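PDB 4FAJ: PrgZ from Enterococcus faecalis, which serves as an extracellular, membrane-anchored receptor that binds peptide pheromone and probably delivers it to a peptide transport system. Local coordinates for residues 88-93 and 233-238; 59-64 and 271-276; 143-148 and 212-217; 121-126 and 191-196. All blocks are in the same frame, centred on the assembly; numbering follows the deposited sequence.

Contact 1 of 4, residues 88-93 and 233-238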
loop_
_atom_site.group_PDB
_atom_site.type_symbol
_atom_site.label_atom_id
_atom_site.label_comp_id
_atom_site.label_asym_id
_atom_site.label_seq_id
_atom_site.Cartn_x
_atom_site.Cartn_y
_atom_site.Cartn_z
ATOM N N ALA A 88 -5.544 10.236 4.003
ATOM C CA ALA A 88 -4.446 11.214 4.021
ATOM C C ALA A 88 -4.942 12.647 3.767
ATOM O O ALA A 88 -4.277 13.613 4.134
ATOM C CB ALA A 88 -3.350 10.827 3.016
ATOM N N ASN A 89 -6.134 12.768 3.189
ATOM C CA ASN A 89 -6.720 14.066 2.830
ATOM C C ASN A 89 -7.903 14.540 3.706
ATOM O O ASN A 89 -8.119 15.759 3.840
ATOM C CB ASN A 89 -7.091 14.046 1.354
ATOM C CG ASN A 89 -5.878 14.120 0.462
ATOM O OD1 ASN A 89 -5.298 15.190 0.283
ATOM N ND2 ASN A 89 -5.482 12.986 -0.110
ATOM N N VAL A 90 -8.648 13.610 4.313
ATOM C CA VAL A 90 -9.682 13.987 5.282
ATOM C C VAL A 90 -9.220 13.856 6.736
ATOM O O VAL A 90 -9.866 14.387 7.637
ATOM C CB VAL A 90 -11.060 13.276 5.030
ATOM C CG1 VAL A 90 -11.586 13.619 3.630
ATOM C CG2 VAL A 90 -10.967 11.757 5.249
ATOM N N MET A 91 -8.081 13.197 6.960
ATOM C CA MET A 91 -7.477 13.104 8.278
ATOM C C MET A 91 -6.021 13.588 8.228
ATOM O O MET A 91 -5.517 13.983 7.168
ATOM C CB MET A 91 -7.553 11.668 8.820
ATOM C CG MET A 91 -8.965 11.187 9.068
ATOM S SD MET A 91 -9.042 9.700 10.060
ATOM C CE MET A 91 -8.757 10.331 11.723
ATOM N N GLU A 92 -5.376 13.596 9.388
ATOM C CA GLU A 92 -3.982 14.027 9.523
ATOM C C GLU A 92 -3.359 13.348 10.735
ATOM O O GLU A 92 -4.046 13.058 11.713
ATOM C CB GLU A 92 -3.916 15.546 9.698
ATOM C CG GLU A 92 -2.500 16.101 9.742
ATOM C CD GLU A 92 -2.471 17.602 9.833
ATOM O OE1 GLU A 92 -2.918 18.159 10.869
ATOM O OE2 GLU A 92 -1.985 18.221 8.868
ATOM N N GLY A 93 -2.062 13.075 10.649
ATOM C CA GLY A 93 -1.308 12.463 11.736
ATOM C C GLY A 93 -0.264 13.407 12.310
ATOM O O GLY A 93 -0.266 14.618 12.036
ATOM N N ILE A 233 -17.792 8.508 11.598
ATOM C CA ILE A 233 -16.387 8.915 11.755
ATOM C C ILE A 233 -16.329 10.368 12.211
ATOM O O ILE A 233 -17.273 11.127 12.003
ATOM C CB ILE A 233 -15.581 8.763 10.434
ATOM C CG1 ILE A 233 -16.195 9.600 9.309
ATOM C CG2 ILE A 233 -15.520 7.304 9.995
ATOM C CD1 ILE A 233 -15.382 9.584 8.005
ATOM N N VAL A 234 -15.214 10.733 12.842
ATOM C CA VAL A 234 -14.884 12.120 13.142
ATOM C C VAL A 234 -13.447 12.320 12.676
ATOM O O VAL A 234 -12.532 11.619 13.123
ATOM C CB VAL A 234 -15.016 12.448 14.647
ATOM C CG1 VAL A 234 -14.428 13.826 14.959
ATOM C CG2 VAL A 234 -16.482 12.413 15.068
ATOM N N THR A 235 -13.255 13.252 11.754
ATOM C CA THR A 235 -11.967 13.425 11.091
ATOM C C THR A 235 -11.321 14.756 11.472
ATOM O O THR A 235 -11.902 15.540 12.221
ATOM C CB THR A 235 -12.129 13.312 9.574
ATOM O OG1 THR A 235 -12.949 14.383 9.095
ATOM C CG2 THR A 235 -12.746 11.960 9.209
ATOM N N ASN A 236 -10.107 14.992 10.983
ATOM C CA ASN A 236 -9.321 16.143 11.442
ATOM C C ASN A 236 -8.397 16.762 10.405
ATOM O O ASN A 236 -7.444 17.467 10.772
ATOM C CB ASN A 236 -8.463 15.712 12.635
ATOM C CG ASN A 236 -7.435 14.655 12.255
ATOM O OD1 ASN A 236 -7.629 13.901 11.297
ATOM N ND2 ASN A 236 -6.334 14.595 13.003
ATOM N N GLY A 237 -8.660 16.514 9.122
ATOM C CA GLY A 237 -7.742 16.888 8.057
ATOM C C GLY A 237 -8.116 18.131 7.277
ATOM O O GLY A 237 -9.002 18.880 7.661
ATOM N N ALA A 238 -7.412 18.332 6.174
ATOM C CA ALA A 238 -7.599 19.497 5.313
ATOM C C ALA A 238 -9.014 19.578 4.751
ATOM O O ALA A 238 -9.547 20.673 4.536
ATOM C CB ALA A 238 -6.581 19.463 4.179
HETATM O O HOH W 1 -5.197 16.350 5.546
HETATM O O HOH W 2 -5.334 18.202 12.360
#

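Contact 2 of 4, residues 59-64 and 271-276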
loop_
_atom_site.group_PDB
_atom_site.type_symbol
_atom_site.label_atom_id
_atom_site.label_comp_id
_atom_site.label_asym_id
_atom_site.label_seq_id
_atom_site.Cartn_x
_atom_site.Cartn_y
_atom_site.Cartn_z
ATOM N N GLU A 59 -13.535 29.021 -10.007
ATOM C CA GLU A 59 -14.041 28.183 -8.937
ATOM C C GLU A 59 -12.985 27.153 -8.547
ATOM O O GLU A 59 -12.358 26.542 -9.413
ATOM C CB GLU A 59 -15.336 27.493 -9.372
ATOM C CG GLU A 59 -16.048 26.763 -8.250
ATOM C CD GLU A 59 -17.450 26.326 -8.630
ATOM O OE1 GLU A 59 -18.389 26.615 -7.859
ATOM O OE2 GLU A 59 -17.615 25.699 -9.700
ATOM N N GLN A 60 -12.777 26.974 -7.243
ATOM C CA GLN A 60 -11.751 26.046 -6.764
ATOM C C GLN A 60 -12.368 24.674 -6.543
ATOM O O GLN A 60 -12.564 24.231 -5.403
ATOM C CB GLN A 60 -11.074 26.575 -5.496
ATOM C CG GLN A 60 -10.384 27.930 -5.685
ATOM C CD GLN A 60 -9.218 27.877 -6.672
ATOM O OE1 GLN A 60 -9.255 28.500 -7.730
ATOM N NE2 GLN A 60 -8.184 27.134 -6.326
ATOM N N VAL A 61 -12.670 23.998 -7.648
ATOM C CA VAL A 61 -13.286 22.674 -7.610
ATOM C C VAL A 61 -12.657 21.810 -8.697
ATOM O O VAL A 61 -12.227 22.320 -9.731
ATOM C CB VAL A 61 -14.822 22.757 -7.807
ATOM C CG1 VAL A 61 -15.424 21.375 -8.016
ATOM C CG2 VAL A 61 -15.475 23.451 -6.618
ATOM N N ALA A 62 -12.585 20.506 -8.450
ATOM C CA ALA A 62 -12.048 19.563 -9.430
ATOM C C ALA A 62 -12.745 18.234 -9.287
ATOM O O ALA A 62 -13.298 17.923 -8.223
ATOM C CB ALA A 62 -10.543 19.374 -9.241
ATOM N N THR A 63 -12.686 17.448 -10.358
ATOM C CA THR A 63 -13.130 16.065 -10.344
ATOM C C THR A 63 -11.949 15.201 -10.775
ATOM O O THR A 63 -11.451 15.334 -11.893
ATOM C CB THR A 63 -14.340 15.852 -11.265
ATOM O OG1 THR A 63 -15.410 16.694 -10.825
ATOM C CG2 THR A 63 -14.796 14.404 -11.231
ATOM N N LEU A 64 -11.505 14.340 -9.866
ATOM C CA LEU A 64 -10.335 13.490 -10.067
ATOM C C LEU A 64 -10.768 12.027 -10.098
ATOM O O LEU A 64 -11.951 11.723 -9.984
ATOM C CB LEU A 64 -9.311 13.724 -8.949
ATOM C CG LEU A 64 -8.891 15.185 -8.687
ATOM C CD1 LEU A 64 -7.908 15.259 -7.518
ATOM C CD2 LEU A 64 -8.296 15.842 -9.926
ATOM N N LYS A 271 -14.032 22.138 -2.858
ATOM C CA LYS A 271 -14.316 20.710 -2.865
ATOM C C LYS A 271 -13.625 20.005 -4.013
ATOM O O LYS A 271 -13.280 20.611 -5.038
ATOM C CB LYS A 271 -15.819 20.416 -2.894
ATOM C CG LYS A 271 -16.594 21.147 -3.951
ATOM C CD LYS A 271 -18.032 20.581 -4.108
ATOM C CE LYS A 271 -18.128 19.679 -5.344
ATOM N NZ LYS A 271 -19.339 18.786 -5.397
ATOM N N ILE A 272 -13.419 18.712 -3.803
ATOM C CA ILE A 272 -12.840 17.833 -4.788
ATOM C C ILE A 272 -13.757 16.623 -4.887
ATOM O O ILE A 272 -14.094 16.018 -3.866
ATOM C CB ILE A 272 -11.409 17.391 -4.388
ATOM C CG1 ILE A 272 -10.583 18.580 -3.893
ATOM C CG2 ILE A 272 -10.727 16.697 -5.556
ATOM C CD1 ILE A 272 -9.196 18.206 -3.388
ATOM N N ASN A 273 -14.182 16.312 -6.107
ATOM C CA ASN A 273 -14.996 15.132 -6.408
ATOM C C ASN A 273 -14.112 13.995 -6.897
ATOM O O ASN A 273 -13.058 14.233 -7.483
ATOM C CB ASN A 273 -16.044 15.474 -7.477
ATOM C CG ASN A 273 -16.900 16.669 -7.098
ATOM O OD1 ASN A 273 -16.852 17.725 -7.746
ATOM N ND2 ASN A 273 -17.662 16.521 -6.033
ATOM N N PHE A 274 -14.519 12.752 -6.639
ATOM C CA PHE A 274 -13.774 11.588 -7.121
ATOM C C PHE A 274 -14.707 10.648 -7.879
ATOM O O PHE A 274 -15.862 10.479 -7.486
ATOM C CB PHE A 274 -13.101 10.857 -5.964
ATOM C CG PHE A 274 -12.055 11.684 -5.269
ATOM C CD1 PHE A 274 -10.716 11.585 -5.632
ATOM C CD2 PHE A 274 -12.415 12.588 -4.280
ATOM C CE1 PHE A 274 -9.749 12.364 -5.011
ATOM C CE2 PHE A 274 -11.450 13.369 -3.649
ATOM C CZ PHE A 274 -10.110 13.257 -4.030
ATOM N N GLN A 275 -14.194 10.061 -8.962
ATOM C CA GLN A 275 -14.923 9.109 -9.789
ATOM C C GLN A 275 -14.046 7.891 -10.057
ATOM O O GLN A 275 -12.921 8.038 -10.520
ATOM C CB GLN A 275 -15.306 9.766 -11.119
ATOM C CG GLN A 275 -15.781 8.792 -12.191
ATOM C CD GLN A 275 -17.149 8.239 -11.900
ATOM O OE1 GLN A 275 -18.118 8.987 -11.825
ATOM N NE2 GLN A 275 -17.240 6.917 -11.725
ATOM N N VAL A 276 -14.559 6.694 -9.785
ATOM C CA VAL A 276 -13.818 5.474 -10.084
ATOM C C VAL A 276 -13.788 5.279 -11.602
ATOM O O VAL A 276 -14.811 5.410 -12.272
ATOM C CB VAL A 276 -14.419 4.220 -9.397
ATOM C CG1 VAL A 276 -13.655 2.969 -9.808
ATOM C CG2 VAL A 276 -14.378 4.373 -7.878
#

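Contact 3 of 4, residues 143-148 and 212-217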
loop_
_atom_site.group_PDB
_atom_site.type_symbol
_atom_site.label_atom_id
_atom_site.label_comp_id
_atom_site.label_asym_id
_atom_site.label_seq_id
_atom_site.Cartn_x
_atom_site.Cartn_y
_atom_site.Cartn_z
ATOM N N VAL A 143 -2.800 7.728 22.286
ATOM C CA VAL A 143 -2.578 6.548 23.126
ATOM C C VAL A 143 -3.662 5.493 22.889
ATOM O O VAL A 143 -3.353 4.333 22.603
ATOM C CB VAL A 143 -2.513 6.894 24.632
ATOM C CG1 VAL A 143 -2.594 5.630 25.480
ATOM C CG2 VAL A 143 -1.240 7.683 24.958
ATOM N N ALA A 144 -4.923 5.903 23.001
ATOM C CA ALA A 144 -6.056 4.994 22.794
ATOM C C ALA A 144 -6.139 4.448 21.361
ATOM O O ALA A 144 -6.504 3.287 21.173
ATOM C CB ALA A 144 -7.374 5.676 23.180
ATOM N N ALA A 145 -5.811 5.278 20.366
ATOM C CA ALA A 145 -5.841 4.877 18.967
ATOM C C ALA A 145 -4.857 3.755 18.695
ATOM O O ALA A 145 -5.192 2.768 18.039
ATOM C CB ALA A 145 -5.519 6.099 18.037
ATOM N N TRP A 146 -3.639 3.908 19.209
ATOM C CA TRP A 146 -2.582 2.925 18.978
ATOM C C TRP A 146 -2.800 1.643 19.779
ATOM O O TRP A 146 -2.510 0.548 19.292
ATOM C CB TRP A 146 -1.212 3.520 19.293
ATOM C CG TRP A 146 -0.865 4.724 18.448
ATOM C CD1 TRP A 146 -1.545 5.202 17.361
ATOM C CD2 TRP A 146 0.263 5.586 18.618
ATOM N NE1 TRP A 146 -0.919 6.322 16.868
ATOM C CE2 TRP A 146 0.200 6.566 17.610
ATOM C CE3 TRP A 146 1.326 5.618 19.522
ATOM C CZ2 TRP A 146 1.150 7.580 17.489
ATOM C CZ3 TRP A 146 2.280 6.637 19.395
ATOM C CH2 TRP A 146 2.179 7.595 18.380
ATOM N N GLN A 147 -3.295 1.774 21.002
ATOM C CA GLN A 147 -3.701 0.601 21.775
ATOM C C GLN A 147 -4.735 -0.219 20.992
ATOM O O GLN A 147 -4.709 -1.454 20.979
ATOM C CB GLN A 147 -4.251 1.005 23.148
ATOM C CG GLN A 147 -3.171 1.307 24.178
ATOM C CD GLN A 147 -3.707 1.628 25.568
ATOM O OE1 GLN A 147 -2.978 2.156 26.418
ATOM N NE2 GLN A 147 -4.968 1.303 25.811
ATOM N N ARG A 148 -5.624 0.487 20.313
ATOM C CA ARG A 148 -6.687 -0.131 19.542
ATOM C C ARG A 148 -6.147 -0.917 18.331
ATOM O O ARG A 148 -6.686 -1.965 17.985
ATOM C CB ARG A 148 -7.644 0.982 19.113
ATOM C CG ARG A 148 -8.847 0.583 18.345
ATOM C CD ARG A 148 -9.677 1.821 18.116
ATOM N NE ARG A 148 -10.747 1.557 17.183
ATOM C CZ ARG A 148 -10.764 1.915 15.906
ATOM N NH1 ARG A 148 -9.766 2.608 15.359
ATOM N NH2 ARG A 148 -11.822 1.603 15.180
ATOM N N TYR A 212 -2.554 7.431 12.577
ATOM C CA TYR A 212 -3.440 8.587 12.791
ATOM C C TYR A 212 -4.204 8.430 14.111
ATOM O O TYR A 212 -4.442 7.297 14.588
ATOM C CB TYR A 212 -4.423 8.776 11.614
ATOM C CG TYR A 212 -3.837 9.396 10.345
ATOM C CD1 TYR A 212 -2.455 9.536 10.159
ATOM C CD2 TYR A 212 -4.671 9.809 9.307
ATOM C CE1 TYR A 212 -1.932 10.087 8.975
ATOM C CE2 TYR A 212 -4.147 10.359 8.111
ATOM C CZ TYR A 212 -2.783 10.495 7.957
ATOM O OH TYR A 212 -2.276 11.043 6.780
ATOM N N PRO A 213 -4.554 9.564 14.743
ATOM C CA PRO A 213 -5.418 9.458 15.908
ATOM C C PRO A 213 -6.858 9.170 15.484
ATOM O O PRO A 213 -7.226 9.395 14.331
ATOM C CB PRO A 213 -5.332 10.849 16.534
ATOM C CG PRO A 213 -5.104 11.776 15.355
ATOM C CD PRO A 213 -4.345 10.963 14.326
ATOM N N VAL A 214 -7.648 8.667 16.417
ATOM C CA VAL A 214 -9.094 8.691 16.289
ATOM C C VAL A 214 -9.626 9.334 17.545
ATOM O O VAL A 214 -8.982 9.268 18.601
ATOM C CB VAL A 214 -9.708 7.283 16.085
ATOM C CG1 VAL A 214 -9.390 6.772 14.674
ATOM C CG2 VAL A 214 -9.229 6.324 17.151
ATOM N N GLN A 215 -10.791 9.962 17.435
ATOM C CA GLN A 215 -11.349 10.734 18.539
ATOM C C GLN A 215 -11.962 9.798 19.574
ATOM O O GLN A 215 -12.815 8.984 19.242
ATOM C CB GLN A 215 -12.407 11.708 18.032
ATOM C CG GLN A 215 -12.816 12.754 19.060
ATOM C CD GLN A 215 -14.164 13.362 18.770
ATOM O OE1 GLN A 215 -15.156 12.651 18.620
ATOM N NE2 GLN A 215 -14.214 14.685 18.697
ATOM N N GLN A 216 -11.522 9.911 20.825
ATOM C CA GLN A 216 -12.021 9.027 21.877
ATOM C C GLN A 216 -13.546 9.064 22.004
ATOM O O GLN A 216 -14.175 8.019 22.148
ATOM C CB GLN A 216 -11.382 9.364 23.222
ATOM C CG GLN A 216 -9.964 8.881 23.394
ATOM C CD GLN A 216 -9.328 9.464 24.632
ATOM O OE1 GLN A 216 -8.844 10.600 24.618
ATOM N NE2 GLN A 216 -9.342 8.706 25.720
ATOM N N LYS A 217 -14.130 10.257 21.959
ATOM C CA LYS A 217 -15.587 10.427 22.081
ATOM C C LYS A 217 -16.346 9.677 20.975
ATOM O O LYS A 217 -17.325 8.978 21.245
ATOM C CB LYS A 217 -15.939 11.920 22.057
ATOM C CG LYS A 217 -17.431 12.249 22.093
ATOM C CD LYS A 217 -17.661 13.720 22.467
ATOM C CE LYS A 217 -19.073 14.170 22.139
ATOM N NZ LYS A 217 -19.243 14.364 20.671
#

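Contact 4 of 4, residues 121-126 and 191-196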
loop_
_atom_site.group_PDB
_atom_site.type_symbol
_atom_site.label_atom_id
_atom_site.label_comp_id
_atom_site.label_asym_id
_atom_site.label_seq_id
_atom_site.Cartn_x
_atom_site.Cartn_y
_atom_site.Cartn_z
ATOM N N TYR A 121 11.168 8.511 22.341
ATOM C CA TYR A 121 10.725 9.621 21.502
ATOM C C TYR A 121 9.714 10.458 22.279
ATOM O O TYR A 121 8.706 9.926 22.747
ATOM C CB TYR A 121 10.046 9.101 20.233
ATOM C CG TYR A 121 10.998 8.608 19.164
ATOM C CD1 TYR A 121 11.907 7.582 19.426
ATOM C CD2 TYR A 121 10.983 9.156 17.889
ATOM C CE1 TYR A 121 12.782 7.120 18.449
ATOM C CE2 TYR A 121 11.857 8.703 16.904
ATOM C CZ TYR A 121 12.752 7.686 17.191
ATOM O OH TYR A 121 13.611 7.236 16.211
ATOM N N THR A 122 9.982 11.753 22.410
ATOM C CA THR A 122 9.055 12.687 23.044
ATOM C C THR A 122 8.564 13.686 22.010
ATOM O O THR A 122 9.363 14.301 21.305
ATOM C CB THR A 122 9.705 13.426 24.237
ATOM O OG1 THR A 122 10.093 12.460 25.222
ATOM C CG2 THR A 122 8.727 14.425 24.872
ATOM N N ILE A 123 7.244 13.823 21.917
ATOM C CA ILE A 123 6.605 14.609 20.858
ATOM C C ILE A 123 5.539 15.508 21.473
ATOM O O ILE A 123 4.777 15.071 22.344
ATOM C CB ILE A 123 5.948 13.690 19.810
ATOM C CG1 ILE A 123 7.008 12.788 19.161
ATOM C CG2 ILE A 123 5.174 14.513 18.770
ATOM C CD1 ILE A 123 6.451 11.570 18.467
ATOM N N VAL A 124 5.482 16.756 21.028
ATOM C CA VAL A 124 4.490 17.700 21.541
ATOM C C VAL A 124 3.460 17.988 20.446
ATOM O O VAL A 124 3.827 18.315 19.318
ATOM C CB VAL A 124 5.147 19.014 22.035
ATOM C CG1 VAL A 124 4.083 20.043 22.407
ATOM C CG2 VAL A 124 6.055 18.744 23.236
ATOM N N ILE A 125 2.178 17.870 20.790
ATOM C CA ILE A 125 1.078 18.184 19.868
ATOM C C ILE A 125 0.876 19.696 19.827
ATOM O O ILE A 125 0.830 20.340 20.876
ATOM C CB ILE A 125 -0.234 17.498 20.309
ATOM C CG1 ILE A 125 -0.148 15.983 20.078
ATOM C CG2 ILE A 125 -1.434 18.102 19.584
ATOM C CD1 ILE A 125 -1.011 15.189 21.020
ATOM N N ARG A 126 0.768 20.274 18.624
ATOM C CA ARG A 126 0.640 21.726 18.519
ATOM C C ARG A 126 -0.645 22.269 19.152
ATOM O O ARG A 126 -1.676 21.582 19.214
ATOM C CB ARG A 126 0.747 22.223 17.069
ATOM C CG ARG A 126 -0.457 21.942 16.174
ATOM C CD ARG A 126 -0.246 22.519 14.745
ATOM N NE ARG A 126 0.947 21.958 14.103
ATOM C CZ ARG A 126 2.022 22.640 13.683
ATOM N NH1 ARG A 126 2.097 23.964 13.791
ATOM N NH2 ARG A 126 3.037 21.980 13.127
ATOM N N LEU A 191 3.396 13.399 24.142
ATOM C CA LEU A 191 3.459 11.954 23.968
ATOM C C LEU A 191 4.884 11.470 24.214
ATOM O O LEU A 191 5.835 12.085 23.728
ATOM C CB LEU A 191 3.060 11.592 22.541
ATOM C CG LEU A 191 1.579 11.492 22.195
ATOM C CD1 LEU A 191 1.417 11.395 20.667
ATOM C CD2 LEU A 191 0.949 10.276 22.896
ATOM N N GLU A 192 5.034 10.378 24.962
ATOM C CA GLU A 192 6.333 9.711 25.098
ATOM C C GLU A 192 6.206 8.254 24.633
ATOM O O GLU A 192 5.299 7.547 25.058
ATOM C CB GLU A 192 6.844 9.765 26.540
ATOM C CG GLU A 192 8.206 9.101 26.736
ATOM C CD GLU A 192 8.654 9.053 28.184
ATOM O OE1 GLU A 192 8.828 10.124 28.792
ATOM O OE2 GLU A 192 8.853 7.935 28.714
ATOM N N ILE A 193 7.112 7.825 23.756
ATOM C CA ILE A 193 7.091 6.472 23.175
ATOM C C ILE A 193 8.439 5.824 23.419
ATOM O O ILE A 193 9.479 6.464 23.193
ATOM C CB ILE A 193 6.886 6.521 21.653
ATOM C CG1 ILE A 193 5.594 7.262 21.290
ATOM C CG2 ILE A 193 6.885 5.109 21.041
ATOM C CD1 ILE A 193 5.703 7.979 19.966
ATOM N N GLU A 194 8.430 4.566 23.874
ATOM C CA GLU A 194 9.658 3.784 23.977
ATOM C C GLU A 194 9.714 2.639 22.958
ATOM O O GLU A 194 8.801 1.819 22.861
ATOM C CB GLU A 194 9.869 3.229 25.388
ATOM C CG GLU A 194 11.142 2.406 25.470
ATOM C CD GLU A 194 11.892 2.600 26.739
ATOM O OE1 GLU A 194 12.885 3.368 26.712
ATOM O OE2 GLU A 194 11.490 2.001 27.764
ATOM N N LEU A 195 10.815 2.599 22.213
ATOM C CA LEU A 195 11.067 1.562 21.230
ATOM C C LEU A 195 11.937 0.435 21.798
ATOM O O LEU A 195 12.681 0.615 22.768
ATOM C CB LEU A 195 11.756 2.172 20.018
ATOM C CG LEU A 195 11.107 3.395 19.367
ATOM C CD1 LEU A 195 11.940 3.818 18.163
ATOM C CD2 LEU A 195 9.676 3.116 18.960
ATOM N N VAL A 196 11.844 -0.733 21.174
ATOM C CA VAL A 196 12.655 -1.873 21.577
ATOM C C VAL A 196 14.130 -1.591 21.288
ATOM O O VAL A 196 14.990 -1.886 22.110
ATOM C CB VAL A 196 12.183 -3.160 20.895
ATOM C CG1 VAL A 196 13.161 -4.315 21.166
ATOM C CG2 VAL A 196 10.787 -3.514 21.391
HETATM O O HOH W 3 9.634 12.428 27.729
#

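Contact 1 of 4, residues 88-93 and 233-238
The side-chain amide of N236 pairs with both backbone polar groups of E92, in two hydrogen bonds. E92 N reaches N236 OD1 at 3.0 Å, coming from above the carbonyl plane, 42° out of it. The return bond, from N236 ND2 to E92 O, is straighter, with an angle of 156° at the hydrogen. With chi1 of N236 at 64°, CG sits between its own backbone N and carbonyl carbon and leans over the chain at M91 and E92; together the two bonds fix the rotation of the amide.

Backbone bonding is looser. V90 O, on the last residue of helix 81-90, receives G237 N at 2.9 Å and N236 N at 3.4 Å, both with weak geometry. Lacking a CB, G237 comes close to the segment 88-93, its CA 3.8 Å from that of M91.

Packing adds T235, whose CB lies 3.8 Å from M91 CG, the two side chains meeting at about a right angle. M91 CB also lies against N236 OD1.

A water bridges the two segments, donating to E92 OE1 and N236 O, while the E92 carboxylate also takes R96, Y261 and W262 as partners. The side chain of E92 lies about 6 Å from that of the zinc ligand D263. The whole is a helix C-terminus received by a loop, where the amides of N236 and G237 weakly take up the carbonyl of V90 just before strand 239-243 begins.

Contact 2 of 4, residues 59-64 and 271-276
The ring of F274 meets L64 obliquely, its CE1 4.2 Å from L64 CB. Its aromatic neighbour is W253, on strand 252-257, whose ring plane is inclined to that of F274 by only about 15°. Further along the same side of the sheet, L64 CD1 packs against I272 CG2 at 3.7 Å, making a small apolar row of A62, L64, I272 and F274. The torsion of L64 (chi1 -52°) sets CG beside its backbone N, and the branch beyond it leans back toward I272 while CB stays near the ring.

V61, K271, T63 and N273 stand on the other side. T63 OG1 comes to 3.6 Å from N273 CB, and V61 CG2 lies 3.7 Å from K271 CG in one of two modelled conformers of V61. T63 and N273 also form the closest backbone pair, with CA atoms 4.5 Å apart.

The ladder beneath is parallel. N273 gives its N-H to A62 O at 2.8 Å, and its own carbonyl receives L64 N at the same 2.8 Å. Q275 N continues the series to L64 O, whereas A62 N to K271 O is long and weak at 3.5 Å. K271 N, buried here, has no partner in the model. T63 N points out of the ladder to the carboxylate of D293.

The segments' strand axes diverge by just 16°. This is the parallel pair of a four-stranded mixed sheet, in which 61-66 is an outermost strand and 271-276 runs antiparallel to 252-257 on its other flank.

Contact 3 of 4, residues 143-148 and 212-217
V214 packs against A145 and R148 where helix 139-150 meets the loop leading into helix 216-222, a helix-against-loop junction within a bacterial solute-binding protein of family 5. Its backbone N comes first: buried and without a partner in the model, it lies 3.7 Å from A145 CB. From CB, which points toward the helix, the chain forks. The first torsion, -72°, places CG1 anti to the carbonyl carbon and CG2 between backbone N and carbonyl carbon, and it is CG2 that does the touching. It meets A145 CB at 3.8 Å and A145 CA at 4.1 Å. On its far reach it approaches R148 NH1 at 4.2 Å, obliquely to the guanidinium, with the two side chains crossing at about a right angle. R148 extends fully from CG to NE, and its NH2 forms a salt bridge with D74.

To one side, A144 CB touches Q216 CG, while Q216 N is hydrogen-bonded to D141 OD1 and Q215 takes the N-cap position of the second helix.

W146 closes the other side. Y212 O lies at the edge of the indole, near its plane, 4.3 Å from NE1, but the hydrogen bond of NE1 goes to Y211 O.

Contact 4 of 4, residues 121-126 and 191-196
Y121 with I193 and I123 with L191 are hydrogen-bonded pairs of an antiparallel ladder, formed by the two inner strands of a four-stranded sheet. Each pair is closed by two bonds. Y121 N reaches I193 O at 2.8 Å, and I193 N answers to Y121 O. The second pair repeats this: L191 N to I123 O is almost straight, at 177°, and I123 N returns to L191 O at 2.9 Å. Between them T122 and E192 form the non-hydrogen-bonded pair, and their CA atoms turn C-H groups to carbonyl oxygens, E192 CA to Y121 O and T122 CA to L191 O, each at 3.3 Å.

The segments' strand axes run at 160° to each other, and the outer strands of the sheet are 113-115 and 183-186. Helices 139-150 and 202-205 pack on the face that carries Y121, I123, L191 and I193; the unit probably corresponds to the small additional domain of OppA-like peptide-binding proteins.

On that face I123 CD1 meets I193 CD1 at 4.0 Å. Past the end of the ladder, L195 CD1 presses on Y121 CE1 at 3.4 Å, an oblique approach and a tight one. The Y121 ring also meets that of F202 edge-to-face.

On the opposite face T122 and E192 meet. E192, with its chain extended from a chi1 of -179°, passes CG by T122 OG1 and carries its carboxylate to a water that donates to E192 OE1 at 2.7 Å and is also hydrogen-bonded to T122 OG1, bridging the two side chains.

Overall arrangement
Contacts 1, 3 and 4 form a connected run. Contact 1 touches contact 3, with M91 CE 3.2 Å from P213 O and M91 CB against the Y212 ring. Contact 3 in turn meets contact 4, where W146 CZ3 lies 3.7 Å from I193 CD1, so helix 139-150 bridges the loops and the antiparallel sheet. Centres of contacts 1 and 3 are 13 Å apart, those of 3 and 4 about 15 Å. Contact 2 stands apart: its nearest atoms are about 6 Å from contact 1 and about 21 Å from contact 4. A zinc ion lies about 8 Å from the E92 side chain, too far for coordination; contacts 3 and 4 lie away from the metal sites.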